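Local coordinates for protein AGR_C_1268p (Agrobacterium tumefaciens str. C58, PDB 2GHS) that probably acts as a metal-dependent gluconolactonase of the SMP-30/regucalcin family, folded as a beta-propeller that holds one divalent cation per subunit, at residues D233-V236 / H242-N245; G251-Y256 / L286-A291. All blocks are in the same frame, centred on the assembly; numbering follows the deposited sequence.

Contact 1. Residues D233-V236 / H242-N245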
ATOM      1  N   ASP A 233      -5.709  -6.731   2.350  1.00  8.86           N
ATOM      2  CA  ASP A 233      -5.398  -5.308   2.306  1.00  9.17           C
ATOM      3  C   ASP A 233      -4.221  -5.080   1.331  1.00 10.47           C
ATOM      4  O   ASP A 233      -4.253  -5.612   0.228  1.00  9.42           O
ATOM      5  CB  ASP A 233      -5.120  -4.790   3.742  1.00  9.51           C
ATOM      6  CG  ASP A 233      -6.332  -4.169   4.385  1.00 21.40           C
ATOM      7  OD1 ASP A 233      -7.479  -4.633   4.125  1.00 21.31           O
ATOM      8  OD2 ASP A 233      -6.136  -3.216   5.158  1.00 21.94           O
ATOM      9  N   GLY A 234      -3.189  -4.301   1.708  1.00  9.30           N
ATOM     10  CA  GLY A 234      -2.103  -3.995   0.784  1.00  9.73           C
ATOM     11  C   GLY A 234      -1.228  -5.188   0.507  1.00  8.36           C
ATOM     12  O   GLY A 234      -1.153  -6.131   1.322  1.00  8.51           O
ATOM     13  N   SER A 235      -0.628  -5.170  -0.684  1.00  8.71           N
ATOM     14  CA  SER A 235       0.293  -6.214  -1.121  1.00  8.52           C
ATOM     15  C   SER A 235       1.508  -5.720  -1.863  1.00 10.90           C
ATOM     16  O   SER A 235       1.455  -4.693  -2.548  1.00 10.01           O
ATOM     17  CB  SER A 235      -0.396  -7.181  -2.071  1.00  9.23           C
ATOM     18  OG  SER A 235      -1.472  -7.868  -1.446  1.00  9.57           O
ATOM     19  N   VAL A 236       2.574  -6.502  -1.734  1.00  9.03           N
ATOM     20  CA  VAL A 236       3.771  -6.378  -2.593  1.00  8.45           C
ATOM     21  C   VAL A 236       3.990  -7.703  -3.305  1.00  8.70           C
ATOM     22  O   VAL A 236       3.450  -8.722  -2.940  1.00  9.14           O
ATOM     23  CB  VAL A 236       5.024  -5.913  -1.853  1.00  9.53           C
ATOM     24  CG1 VAL A 236       4.858  -4.482  -1.343  1.00 12.85           C
ATOM     25  CG2 VAL A 236       5.396  -6.885  -0.734  1.00 13.00           C
ATOM     26  N   HIS A 242       6.016 -13.953  -6.042  1.00  9.47           N
ATOM     27  CA  HIS A 242       5.104 -14.247  -4.926  1.00 10.57           C
ATOM     28  C   HIS A 242       4.441 -12.973  -4.475  1.00  9.33           C
ATOM     29  O   HIS A 242       5.070 -11.907  -4.409  1.00 10.73           O
ATOM     30  CB  HIS A 242       5.840 -14.879  -3.734  1.00  9.46           C
ATOM     31  CG  HIS A 242       6.269 -16.295  -3.955  1.00  8.94           C
ATOM     32  ND1 HIS A 242       6.559 -17.170  -2.908  1.00 11.46           N
ATOM     33  CD2 HIS A 242       6.552 -16.965  -5.095  1.00  9.01           C
ATOM     34  CE1 HIS A 242       6.925 -18.331  -3.407  1.00 11.76           C
ATOM     35  NE2 HIS A 242       6.936 -18.239  -4.731  1.00 11.52           N
ATOM     36  N   ILE A 243       3.178 -13.085  -4.062  1.00  8.53           N
ATOM     37  CA  ILE A 243       2.416 -11.964  -3.489  1.00  9.18           C
ATOM     38  C   ILE A 243       2.444 -12.068  -1.973  1.00  9.62           C
ATOM     39  O   ILE A 243       2.191 -13.136  -1.412  1.00  9.48           O
ATOM     40  CB  ILE A 243       0.973 -11.960  -4.050  1.00 11.39           C
ATOM     41  CG1 ILE A 243       1.007 -11.696  -5.570  1.00 13.37           C
ATOM     42  CG2 ILE A 243       0.105 -10.989  -3.252  1.00 13.27           C
ATOM     43  CD1 ILE A 243      -0.304 -11.806  -6.226  1.00 22.89           C
ATOM     44  N   TRP A 244       2.765 -10.945  -1.320  1.00  8.28           N
ATOM     45  CA  TRP A 244       2.802 -10.843   0.107  1.00  9.57           C
ATOM     46  C   TRP A 244       1.712  -9.837   0.494  1.00  9.33           C
ATOM     47  O   TRP A 244       1.818  -8.664   0.150  1.00  9.17           O
ATOM     48  CB  TRP A 244       4.167 -10.336   0.574  1.00 10.98           C
ATOM     49  CG  TRP A 244       5.328 -11.252   0.266  1.00  8.67           C
ATOM     50  CD1 TRP A 244       5.828 -11.565  -0.954  1.00  9.85           C
ATOM     51  CD2 TRP A 244       6.094 -11.990   1.222  1.00  7.76           C
ATOM     52  NE1 TRP A 244       6.899 -12.433  -0.807  1.00 10.60           N
ATOM     53  CE2 TRP A 244       7.073 -12.699   0.520  1.00  9.20           C
ATOM     54  CE3 TRP A 244       6.082 -12.073   2.612  1.00  8.55           C
ATOM     55  CZ2 TRP A 244       8.037 -13.515   1.170  1.00  8.71           C
ATOM     56  CZ3 TRP A 244       7.042 -12.876   3.264  1.00  8.63           C
ATOM     57  CH2 TRP A 244       7.980 -13.591   2.530  1.00  7.18           C
ATOM     58  N   ASN A 245       0.661 -10.321   1.139  1.00  7.81           N
ATOM     59  CA  ASN A 245      -0.584  -9.570   1.396  1.00  8.58           C
ATOM     60  C   ASN A 245      -0.854  -9.406   2.888  1.00  8.80           C
ATOM     61  O   ASN A 245      -0.926 -10.420   3.621  1.00  9.41           O
ATOM     62  CB  ASN A 245      -1.774 -10.314   0.756  1.00  8.84           C
ATOM     63  CG  ASN A 245      -3.088  -9.677   1.074  1.00 10.58           C
ATOM     64  OD1 ASN A 245      -3.963 -10.302   1.704  1.00 11.41           O
ATOM     65  ND2 ASN A 245      -3.261  -8.429   0.637  1.00  9.68           N
TER

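Contact 2. Residues G251-Y256 / L286-A291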
ATOM      1  N   GLY A 251      -3.610 -10.105  11.932  1.00 10.88           N
ATOM      2  CA  GLY A 251      -2.222  -9.852  12.384  1.00  9.19           C
ATOM      3  C   GLY A 251      -1.240 -10.714  11.602  1.00  8.79           C
ATOM      4  O   GLY A 251      -0.483 -11.542  12.169  1.00  9.44           O
ATOM      5  N   ALA A 252      -1.291 -10.552  10.290  1.00  8.24           N
ATOM      6  CA  ALA A 252      -0.568 -11.450   9.368  1.00  9.81           C
ATOM      7  C   ALA A 252      -0.247 -10.822   8.053  1.00  9.92           C
ATOM      8  O   ALA A 252      -1.025  -9.983   7.545  1.00 10.81           O
ATOM      9  CB  ALA A 252      -1.402 -12.657   9.117  1.00 14.94           C
ATOM     10  N   VAL A 253       0.872 -11.274   7.484  1.00 10.84           N
ATOM     11  CA  VAL A 253       1.154 -11.126   6.078  1.00 10.10           C
ATOM     12  C   VAL A 253       1.138 -12.543   5.491  1.00  8.70           C
ATOM     13  O   VAL A 253       1.834 -13.445   5.992  1.00  9.54           O
ATOM     14  CB  VAL A 253       2.522 -10.417   5.829  1.00 11.63           C
ATOM     15  CG1 VAL A 253       2.842 -10.324   4.316  1.00 13.10           C
ATOM     16  CG2 VAL A 253       2.483  -9.005   6.411  1.00 12.92           C
ATOM     17  N   ASP A 254       0.273 -12.730   4.503  1.00  7.80           N
ATOM     18  CA  ASP A 254       0.125 -14.001   3.812  1.00  9.18           C
ATOM     19  C   ASP A 254       0.955 -13.979   2.537  1.00  9.38           C
ATOM     20  O   ASP A 254       0.918 -13.004   1.762  1.00 11.23           O
ATOM     21  CB  ASP A 254      -1.344 -14.219   3.475  1.00  8.65           C
ATOM     22  CG  ASP A 254      -2.151 -14.579   4.697  1.00 13.24           C
ATOM     23  OD1 ASP A 254      -1.611 -15.373   5.542  1.00 11.51           O
ATOM     24  OD2 ASP A 254      -3.295 -14.089   4.841  1.00 12.26           O
ATOM     25  N   ARG A 255       1.633 -15.082   2.283  1.00  6.73           N
ATOM     26  CA  ARG A 255       2.432 -15.251   1.083  1.00  7.21           C
ATOM     27  C   ARG A 255       1.838 -16.356   0.187  1.00  8.31           C
ATOM     28  O   ARG A 255       1.514 -17.463   0.630  1.00  8.30           O
ATOM     29  CB  ARG A 255       3.851 -15.588   1.474  1.00  6.84           C
ATOM     30  CG  ARG A 255       4.812 -15.861   0.353  1.00  8.50           C
ATOM     31  CD  ARG A 255       6.154 -16.343   0.939  1.00 10.17           C
ATOM     32  NE  ARG A 255       7.203 -16.620  -0.056  1.00  8.98           N
ATOM     33  CZ  ARG A 255       8.400 -17.054   0.296  1.00  8.52           C
ATOM     34  NH1 ARG A 255       8.693 -17.254   1.573  1.00  9.18           N
ATOM     35  NH2 ARG A 255       9.308 -17.285  -0.617  1.00  8.58           N
ATOM     36  N   TYR A 256       1.695 -15.968  -1.067  1.00  6.79           N
ATOM     37  CA  TYR A 256       1.177 -16.823  -2.153  1.00  7.12           C
ATOM     38  C   TYR A 256       2.172 -17.041  -3.260  1.00  9.52           C
ATOM     39  O   TYR A 256       2.799 -16.080  -3.739  1.00 10.32           O
ATOM     40  CB  TYR A 256      -0.039 -16.153  -2.738  1.00  8.86           C
ATOM     41  CG  TYR A 256      -1.154 -15.880  -1.715  1.00  8.59           C
ATOM     42  CD1 TYR A 256      -1.205 -14.680  -0.994  1.00  9.61           C
ATOM     43  CD2 TYR A 256      -2.145 -16.818  -1.482  1.00 11.62           C
ATOM     44  CE1 TYR A 256      -2.225 -14.443  -0.062  1.00 10.43           C
ATOM     45  CE2 TYR A 256      -3.166 -16.572  -0.559  1.00 11.21           C
ATOM     46  CZ  TYR A 256      -3.204 -15.393   0.148  1.00 10.09           C
ATOM     47  OH  TYR A 256      -4.235 -15.151   1.065  1.00 13.42           O
ATOM     48  N   LEU A 286      11.164  -6.688   5.253  1.00  5.92           N
ATOM     49  CA  LEU A 286       9.766  -6.379   5.036  1.00  8.19           C
ATOM     50  C   LEU A 286       9.205  -5.565   6.192  1.00  8.40           C
ATOM     51  O   LEU A 286       9.159  -6.041   7.321  1.00  9.35           O
ATOM     52  CB  LEU A 286       8.948  -7.650   4.792  1.00  9.03           C
ATOM     53  CG  LEU A 286       7.629  -7.401   4.065  1.00 10.45           C
ATOM     54  CD1 LEU A 286       7.835  -7.073   2.576  1.00 12.29           C
ATOM     55  CD2 LEU A 286       6.663  -8.554   4.245  1.00 11.16           C
ATOM     56  N   LEU A 287       8.846  -4.329   5.882  1.00  8.59           N
ATOM     57  CA  LEU A 287       8.098  -3.436   6.802  1.00  8.35           C
ATOM     58  C   LEU A 287       6.602  -3.715   6.699  1.00  7.42           C
ATOM     59  O   LEU A 287       6.130  -4.016   5.593  1.00  7.81           O
ATOM     60  CB  LEU A 287       8.430  -1.968   6.435  1.00  8.38           C
ATOM     61  CG  LEU A 287       7.725  -0.818   7.172  1.00 10.86           C
ATOM     62  CD1 LEU A 287       8.580   0.418   7.063  1.00 12.48           C
ATOM     63  CD2 LEU A 287       6.352  -0.532   6.594  1.00 13.45           C
ATOM     64  N   VAL A 288       5.857  -3.600   7.811  1.00  8.62           N
ATOM     65  CA  VAL A 288       4.414  -3.877   7.848  1.00  7.25           C
ATOM     66  C   VAL A 288       3.756  -2.819   8.718  1.00  7.31           C
ATOM     67  O   VAL A 288       4.151  -2.647   9.871  1.00  8.23           O
ATOM     68  CB  VAL A 288       4.127  -5.271   8.456  1.00 10.35           C
ATOM     69  CG1 VAL A 288       2.681  -5.557   8.399  1.00 11.62           C
ATOM     70  CG2 VAL A 288       4.955  -6.354   7.740  1.00 10.27           C
ATOM     71  N   THR A 289       2.829  -2.054   8.141  1.00  7.14           N
ATOM     72  CA  THR A 289       2.000  -1.109   8.861  1.00  6.25           C
ATOM     73  C   THR A 289       0.757  -1.776   9.417  1.00  6.50           C
ATOM     74  O   THR A 289       0.295  -2.837   8.952  1.00  6.60           O
ATOM     75  CB  THR A 289       1.572   0.083   7.983  1.00  7.60           C
ATOM     76  OG1 THR A 289       1.053  -0.379   6.735  1.00  7.91           O
ATOM     77  CG2 THR A 289       2.774   0.962   7.682  1.00  9.31           C
ATOM     78  N   SER A 290       0.183  -1.091  10.389  1.00  4.20           N
ATOM     79  CA  SER A 290      -1.062  -1.538  11.006  1.00  4.32           C
ATOM     80  C   SER A 290      -1.924  -0.343  11.471  1.00  5.96           C
ATOM     81  O   SER A 290      -1.559   0.820  11.306  1.00  8.81           O
ATOM     82  CB  SER A 290      -0.802  -2.507  12.171  1.00  5.99           C
ATOM     83  OG  SER A 290      -0.197  -1.861  13.282  1.00  7.31           O
ATOM     84  N   ALA A 291      -3.096  -0.660  11.983  1.00  6.75           N
ATOM     85  CA  ALA A 291      -4.098   0.368  12.317  1.00  6.15           C
ATOM     86  C   ALA A 291      -4.734   0.136  13.687  1.00  7.22           C
ATOM     87  O   ALA A 291      -4.829  -0.996  14.169  1.00  7.71           O
ATOM     88  CB  ALA A 291      -5.220   0.398  11.236  1.00  6.48           C
TER

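Contact 1. Residues D233-V236 / H242-N245
Ser235 and Asn245 face each other as a non-hydrogen-bonded antiparallel pair, and their side chains join above the backbones: ND2 of Asn245 donates to OG of Ser235 at 2.8 Å, the hydroxyl oxygen lying 19° out of the amide plane. With CG anti to the backbone N (chi1 175°), the amide of Asn245 turns back over strand 231-237, where ND2 lies 3.0 Å from Asp233 O. The Ser235 hydroxyl is also hydrogen-bonded to Ser183 OG of strand 170-186, so two partners grip it. One step along, Val236 and Trp244 form the hydrogen-bonded pair. Trp244 N reaches Val236 O at 2.8 Å in an almost straight bond, and the return bond from Val236 N to Trp244 O measures 3.0 Å. On that face Val236 CG2 rests on CB of Trp244 at 3.9 Å, while the indole leads off to stack on Tyr266. Packing slackens at the turn end, where the imidazole of partly exposed His242 leads away from strand 231-237 and its ND1 hydrogen-bonds Arg255 NE. At the other end lies Asp233, predicted as metal ligand and proton donor/acceptor, its carboxylate leading away from the hairpin toward Asn182. Strand 231-237 is the edge strand of its propeller blade, with 243-248 and then 252-256 following, and strands 170-186 and 273-279 pack against the hairpin's faces.

Contact 2. Residues G251-Y256 / L286-A291
Val253 meets Leu286 and Val288 through methyl groups alone, with no hydrogen bond between the segments. Its CB points toward strand 285-290, and from there the side chain forks to two neighbours. CG1, anti to the backbone N (chi1 177°), comes to 4.2 Å from CD2 of Leu286. The other branch, CG2, rests against both methyls of Val288, 3.9 Å from CG2 and 4.0 Å from CG1. The two valine side chains lie alongside each other, running opposite ways, and both are buried. The CA atoms of Val253 and Val288 remain 8.1 Å apart, a spacing of packed sheets and not of paired strands. This is the face-to-face packing of blades in a beta-propeller: strand 252-256 belongs to the sheet containing 231-237 and 243-248, whereas 285-290 lies in the next one, beside 273-279. On the second sheet Leu286 also leans on Pro276 and Phe278, and Val288 on Thr273, so residues of strand 273-279 flank the same apolar layer. Polar groups on the two strands turn to other partners. Asp254 makes a salt bridge with Arg265, and Thr289 OG1 is hydrogen-bonded to Thr274 OG1 and the carbonyl O of Cys275.

Overall arrangement
Contact 1 pairs strands within one blade, and contact 2 presses that blade against the next; their centres lie 8 Å apart. Strands 243-248 and 252-256 are consecutive and adjacent in the sheet, which ties the two directly: Asn245 O lies 2.7 Å from Asp254 N and Ile243 O 2.9 Å from Tyr256 N, both probable hydrogen bonds, and Trp244 CZ2 packs on Arg255 CD. Contact 1 carries Asp233, whose side chain is about 4 Å from those of Asn182 and Glu52, the other predicted metal ligands. Contact 2 stands back from this site, the side chain of Val253 about 9 Å from that of Asp233.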